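PDB 4CW4: beta-ketoacyl-[acyl-carrier-protein] synthase FabY from Pseudomonas aeruginosa, which catalyses the condensation of acetyl-CoA with malonyl-ACP to give acetoacetyl-ACP, the primer that starts fatty acid synthesis. Local coordinates for residues 224-238 against 255-269. Numbering follows the deposited sequence.
Sequences VFSGSIMSQLDDNGF and QLPLGFNSMPTDFIN
Gln232 reaches across to the backbone of 258-260 with both its amide group and its backbone. Gln232 NE2 gives one hydrogen to Phe260 O at 2.8 Å and the other to Leu258 O at 3.0 Å, both close to its amide plane. The chain bends at chi2 (70°) to bring the amide there. Phe260 O is also met by Met263 N, from the opposite face of its carbonyl plane. Gln232 OE1 accepts from Ser228 OG, and this bond and the two from NE2 fix the rotation of the side-chain amide. Separately, Gln232 N donates to Gly259 O.

Ser228 and Asn261 form a second clasp. Asn261 ND2 lies 3.0 Å from Ser228 O, almost on the line of that C=O bond, and the oxygen is close to the Asn261 amide plane. Ser228 N returns a longer bond to Asn261 O. Asn261 OD1 bonds Thr283 of the second subunit. A water joins Ser231 OG to Asn261 N.

Beyond the clasp, the edge of the Phe238 ring meets the face of Phe260, with planes at 73°. Gly259 C lies over one face of Phe238, toward the rim; Gly259 CA is 3.5 Å from Phe238 CD1. At the other end, Val224 CG1 packs on Ile268 CG2 (4.0 Å) and Thr265 CG2. Thr265 OG1 sits beside Ser226 and bonds Ser281.

The contact joins the loop after strand 222-225 to helices 255-259 and 263-273 of the ketosynthase fold. It is part of the dimer interface: Phe260 packs on Met230 of the second subunit. The side chains of Ser228 and Cys286, the inferred active-site cysteine, are about 11 Å apart. Paired backbone and amide bonds hold the loop 226-237 against 255-269, whereas at Val224 the contact with helix 263-273 is mainly apolar packing.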
loop_
_atom_site.group_PDB
_atom_site.type_symbol
_atom_site.label_atom_id
_atom_site.label_comp_id
_atom_site.label_asym_id
_atom_site.label_seq_id
_atom_site.Cartn_x
_atom_site.Cartn_y
_atom_site.Cartn_z
ATOM N N VAL A 224 -0.245 1.464 -14.645
ATOM C CA VAL A 224 -0.290 0.172 -13.977
ATOM C C VAL A 224 -0.593 0.387 -12.504
ATOM O O VAL A 224 0.093 1.169 -11.842
ATOM C CB VAL A 224 1.037 -0.605 -14.107
ATOM C CG1 VAL A 224 0.948 -1.942 -13.388
ATOM C CG2 VAL A 224 1.401 -0.804 -15.578
ATOM N N PHE A 225 -1.616 -0.307 -12.008
ATOM C CA PHE A 225 -1.981 -0.308 -10.594
ATOM C C PHE A 225 -2.126 -1.730 -10.074
ATOM O O PHE A 225 -2.973 -2.471 -10.568
ATOM C CB PHE A 225 -3.265 0.471 -10.379
ATOM C CG PHE A 225 -3.210 1.859 -10.958
ATOM C CD1 PHE A 225 -2.343 2.811 -10.441
ATOM C CD2 PHE A 225 -3.991 2.203 -12.047
ATOM C CE1 PHE A 225 -2.290 4.084 -10.993
ATOM C CE2 PHE A 225 -3.925 3.471 -12.599
ATOM C CZ PHE A 225 -3.080 4.406 -12.081
ATOM N N SER A 226 -1.302 -2.089 -9.081
ATOM C CA SER A 226 -1.317 -3.443 -8.517
ATOM C C SER A 226 -0.875 -3.401 -7.052
ATOM O O SER A 226 -1.033 -2.373 -6.414
ATOM C CB SER A 226 -0.461 -4.401 -9.341
ATOM O OG SER A 226 -0.663 -5.723 -8.887
ATOM N N GLY A 227 -0.363 -4.512 -6.527
ATOM C CA GLY A 227 0.168 -4.571 -5.172
ATOM C C GLY A 227 -0.362 -5.752 -4.382
ATOM O O GLY A 227 -1.035 -6.632 -4.923
ATOM N N SER A 228 -0.011 -5.781 -3.100
ATOM C CA SER A 228 -0.500 -6.787 -2.143
ATOM C C SER A 228 -0.890 -6.045 -0.871
ATOM O O SER A 228 -0.438 -4.912 -0.654
ATOM C CB SER A 228 0.598 -7.801 -1.811
ATOM O OG SER A 228 1.722 -7.156 -1.206
ATOM N N ILE A 229 -1.733 -6.642 -0.031
ATOM C CA ILE A 229 -1.980 -6.036 1.278
ATOM C C ILE A 229 -1.020 -6.472 2.370
ATOM O O ILE A 229 -0.832 -5.733 3.325
ATOM C CB ILE A 229 -3.433 -6.176 1.810
ATOM C CG1 ILE A 229 -3.807 -7.622 2.162
ATOM C CG2 ILE A 229 -4.412 -5.552 0.825
ATOM C CD1 ILE A 229 -5.201 -7.713 2.835
ATOM N N MET A 230 -0.428 -7.662 2.259
ATOM C CA MET A 230 0.460 -8.147 3.328
ATOM C C MET A 230 1.900 -7.655 3.238
ATOM O O MET A 230 2.621 -7.727 4.233
ATOM C CB MET A 230 0.501 -9.677 3.375
ATOM C CG MET A 230 -0.842 -10.379 3.533
ATOM S SD MET A 230 -1.752 -9.944 5.028
ATOM C CE MET A 230 -0.554 -10.399 6.246
ATOM N N SER A 231 2.289 -7.131 2.072
ATOM C CA SER A 231 3.682 -7.115 1.597
ATOM C C SER A 231 4.036 -8.566 1.250
ATOM O O SER A 231 3.265 -9.483 1.546
ATOM C CB SER A 231 4.669 -6.545 2.632
ATOM O OG SER A 231 4.251 -5.268 3.105
ATOM N N GLN A 232 5.179 -8.788 0.609
ATOM C CA GLN A 232 5.627 -10.147 0.321
ATOM C C GLN A 232 6.337 -10.655 1.569
ATOM O O GLN A 232 7.430 -10.189 1.898
ATOM C CB GLN A 232 6.538 -10.199 -0.912
ATOM C CG GLN A 232 5.808 -9.957 -2.256
ATOM C CD GLN A 232 5.355 -8.520 -2.418
ATOM O OE1 GLN A 232 4.159 -8.236 -2.497
ATOM N NE2 GLN A 232 6.306 -7.614 -2.500
ATOM N N LEU A 233 5.697 -11.595 2.269
ATOM C CA LEU A 233 6.129 -11.993 3.606
ATOM C C LEU A 233 6.909 -13.297 3.603
ATOM O O LEU A 233 7.247 -13.810 4.679
ATOM C CB LEU A 233 4.924 -12.105 4.550
ATOM C CG LEU A 233 4.237 -10.774 4.902
ATOM C CD1 LEU A 233 3.082 -10.986 5.850
ATOM C CD2 LEU A 233 5.201 -9.776 5.505
ATOM N N ASP A 234 7.224 -13.823 2.423
ATOM C CA ASP A 234 8.035 -15.038 2.363
ATOM C C ASP A 234 9.531 -14.743 2.591
ATOM O O ASP A 234 9.921 -13.589 2.788
ATOM C CB ASP A 234 7.747 -15.903 1.130
ATOM C CG ASP A 234 7.525 -15.126 -0.158
ATOM O OD1 ASP A 234 7.138 -13.935 -0.139
ATOM O OD2 ASP A 234 7.680 -15.786 -1.222
ATOM N N ASP A 235 10.343 -15.801 2.596
ATOM C CA ASP A 235 11.757 -15.694 2.952
ATOM C C ASP A 235 12.494 -14.685 2.063
ATOM O O ASP A 235 13.352 -13.949 2.537
ATOM C CB ASP A 235 12.449 -17.063 2.862
ATOM C CG ASP A 235 11.955 -18.063 3.917
ATOM O OD1 ASP A 235 11.306 -17.668 4.912
ATOM O OD2 ASP A 235 12.239 -19.270 3.757
ATOM N N ASN A 236 12.138 -14.632 0.786
ATOM C CA ASN A 236 12.806 -13.750 -0.172
ATOM C C ASN A 236 12.387 -12.290 -0.066
ATOM O O ASN A 236 12.962 -11.437 -0.739
ATOM C CB ASN A 236 12.559 -14.216 -1.617
ATOM C CG ASN A 236 13.409 -15.388 -1.997
ATOM O OD1 ASN A 236 14.461 -15.631 -1.407
ATOM N ND2 ASN A 236 12.975 -16.111 -3.004
ATOM N N GLY A 237 11.371 -12.006 0.750
ATOM C CA GLY A 237 10.915 -10.645 0.985
ATOM C C GLY A 237 10.995 -10.276 2.453
ATOM O O GLY A 237 12.043 -10.496 3.114
ATOM N N PHE A 238 9.908 -9.707 2.978
ATOM C CA PHE A 238 9.905 -9.220 4.360
ATOM C C PHE A 238 9.988 -10.356 5.390
ATOM O O PHE A 238 10.295 -10.102 6.556
ATOM C CB PHE A 238 8.685 -8.353 4.680
ATOM C CG PHE A 238 8.773 -6.910 4.217
ATOM C CD1 PHE A 238 9.807 -6.454 3.410
ATOM C CD2 PHE A 238 7.798 -6.009 4.604
ATOM C CE1 PHE A 238 9.867 -5.124 2.987
ATOM C CE2 PHE A 238 7.855 -4.677 4.184
ATOM C CZ PHE A 238 8.891 -4.237 3.377
ATOM N N GLN A 255 15.946 -8.646 0.289
ATOM C CA GLN A 255 14.744 -8.949 1.066
ATOM C C GLN A 255 13.895 -7.702 1.320
ATOM O O GLN A 255 12.667 -7.752 1.210
ATOM C CB GLN A 255 15.128 -9.653 2.371
ATOM C CG GLN A 255 15.350 -11.143 2.157
ATOM C CD GLN A 255 16.330 -11.761 3.114
ATOM O OE1 GLN A 255 16.870 -11.113 4.012
ATOM N NE2 GLN A 255 16.585 -13.034 2.915
ATOM N N LEU A 256 14.537 -6.580 1.647
ATOM C CA LEU A 256 13.783 -5.361 1.897
ATOM C C LEU A 256 13.127 -4.839 0.592
ATOM O O LEU A 256 11.905 -4.713 0.545
ATOM C CB LEU A 256 14.639 -4.286 2.603
ATOM C CG LEU A 256 13.873 -2.998 2.969
ATOM C CD1 LEU A 256 14.341 -2.335 4.280
ATOM C CD2 LEU A 256 14.036 -2.004 1.863
ATOM N N PRO A 257 13.919 -4.561 -0.470
ATOM C CA PRO A 257 13.236 -3.959 -1.623
ATOM C C PRO A 257 12.176 -4.866 -2.252
ATOM O O PRO A 257 11.111 -4.351 -2.626
ATOM C CB PRO A 257 14.382 -3.623 -2.590
ATOM C CG PRO A 257 15.532 -4.453 -2.137
ATOM C CD PRO A 257 15.378 -4.606 -0.661
ATOM N N LEU A 258 12.411 -6.177 -2.298
ATOM C CA LEU A 258 11.455 -7.053 -2.954
ATOM C C LEU A 258 10.238 -7.364 -2.067
ATOM O O LEU A 258 9.248 -7.916 -2.532
ATOM C CB LEU A 258 12.127 -8.340 -3.437
ATOM C CG LEU A 258 13.227 -8.161 -4.493
ATOM C CD1 LEU A 258 13.673 -9.534 -5.019
ATOM C CD2 LEU A 258 12.771 -7.273 -5.630
ATOM N N GLY A 259 10.294 -6.985 -0.799
ATOM C CA GLY A 259 9.154 -7.161 0.075
ATOM C C GLY A 259 8.091 -6.087 -0.028
ATOM O O GLY A 259 6.941 -6.348 0.326
ATOM N N PHE A 260 8.449 -4.898 -0.510
ATOM C CA PHE A 260 7.504 -3.780 -0.529
ATOM C C PHE A 260 6.212 -4.139 -1.251
ATOM O O PHE A 260 6.222 -4.790 -2.307
ATOM C CB PHE A 260 8.089 -2.562 -1.230
ATOM C CG PHE A 260 9.135 -1.860 -0.436
ATOM C CD1 PHE A 260 8.822 -1.272 0.779
ATOM C CD2 PHE A 260 10.434 -1.811 -0.865
ATOM C CE1 PHE A 260 9.774 -0.639 1.521
ATOM C CE2 PHE A 260 11.384 -1.171 -0.109
ATOM C CZ PHE A 260 11.046 -0.582 1.078
ATOM N N ASN A 261 5.099 -3.662 -0.704
ATOM C CA ASN A 261 3.781 -4.002 -1.257
ATOM C C ASN A 261 3.533 -3.453 -2.652
ATOM O O ASN A 261 2.592 -3.882 -3.314
ATOM C CB ASN A 261 2.648 -3.646 -0.280
ATOM C CG ASN A 261 2.106 -2.257 -0.484
ATOM O OD1 ASN A 261 2.845 -1.286 -0.646
ATOM N ND2 ASN A 261 0.785 -2.160 -0.465
ATOM N N SER A 262 4.377 -2.523 -3.096
ATOM C CA SER A 262 4.284 -1.997 -4.463
ATOM C C SER A 262 4.976 -2.847 -5.512
ATOM O O SER A 262 4.820 -2.607 -6.707
ATOM C CB SER A 262 4.865 -0.584 -4.526
ATOM O OG SER A 262 6.250 -0.600 -4.174
ATOM N N MET A 263 5.754 -3.831 -5.080
ATOM C CA MET A 263 6.587 -4.560 -6.022
ATOM C C MET A 263 5.840 -5.362 -7.090
ATOM O O MET A 263 6.364 -5.503 -8.193
ATOM C CB MET A 263 7.630 -5.399 -5.285
ATOM C CG MET A 263 8.709 -4.509 -4.710
ATOM S SD MET A 263 9.909 -4.033 -6.001
ATOM C CE MET A 263 10.512 -2.466 -5.377
ATOM N N PRO A 264 4.620 -5.867 -6.800
ATOM C CA PRO A 264 3.866 -6.488 -7.899
ATOM C C PRO A 264 3.610 -5.509 -9.053
ATOM O O PRO A 264 3.595 -5.914 -10.200
ATOM C CB PRO A 264 2.554 -6.910 -7.226
ATOM C CG PRO A 264 2.981 -7.234 -5.822
ATOM C CD PRO A 264 3.984 -6.134 -5.501
ATOM N N THR A 265 3.432 -4.236 -8.727
ATOM C CA THR A 265 3.267 -3.153 -9.692
ATOM C C THR A 265 4.613 -2.773 -10.323
ATOM O O THR A 265 4.747 -2.681 -11.545
ATOM C CB THR A 265 2.720 -1.906 -8.954
ATOM O OG1 THR A 265 1.587 -2.306 -8.177
ATOM C CG2 THR A 265 2.359 -0.804 -9.943
ATOM N N ASP A 266 5.610 -2.539 -9.477
ATOM C CA ASP A 266 6.912 -2.104 -9.957
ATOM C C ASP A 266 7.526 -3.118 -10.922
ATOM O O ASP A 266 8.158 -2.744 -11.899
ATOM C CB ASP A 266 7.868 -1.890 -8.775
ATOM C CG ASP A 266 7.376 -0.847 -7.779
ATOM O OD1 ASP A 266 6.689 0.120 -8.174
ATOM O OD2 ASP A 266 7.683 -1.014 -6.574
ATOM N N PHE A 267 7.363 -4.409 -10.641
ATOM C CA PHE A 267 7.922 -5.436 -11.516
ATOM C C PHE A 267 7.274 -5.396 -12.904
ATOM O O PHE A 267 7.915 -5.672 -13.902
ATOM C CB PHE A 267 7.758 -6.831 -10.902
ATOM C CG PHE A 267 8.969 -7.300 -10.146
ATOM C CD1 PHE A 267 9.678 -6.443 -9.328
ATOM C CD2 PHE A 267 9.414 -8.606 -10.272
ATOM C CE1 PHE A 267 10.794 -6.860 -8.646
ATOM C CE2 PHE A 267 10.561 -9.031 -9.593
ATOM C CZ PHE A 267 11.250 -8.151 -8.782
ATOM N N ILE A 268 6.002 -5.057 -12.979
ATOM C CA ILE A 268 5.354 -4.974 -14.285
ATOM C C ILE A 268 5.919 -3.821 -15.125
ATOM O O ILE A 268 6.207 -3.998 -16.307
ATOM C CB ILE A 268 3.835 -4.854 -14.135
ATOM C CG1 ILE A 268 3.267 -6.162 -13.583
ATOM C CG2 ILE A 268 3.152 -4.542 -15.465
ATOM C CD1 ILE A 268 1.854 -6.030 -13.087
ATOM N N ASN A 269 6.075 -2.639 -14.537
ATOM C CA ASN A 269 6.702 -1.535 -15.264
ATOM C C ASN A 269 8.130 -1.861 -15.716
ATOM O O ASN A 269 8.498 -1.576 -16.849
ATOM C CB ASN A 269 6.715 -0.265 -14.418
ATOM C CG ASN A 269 5.333 0.265 -14.158
ATOM O OD1 ASN A 269 4.476 0.272 -15.053
ATOM N ND2 ASN A 269 5.103 0.733 -12.933
HETATM O O HOH W 1 5.170 -2.918 2.072
HETATM O O HOH W 2 16.359 -14.760 0.462
#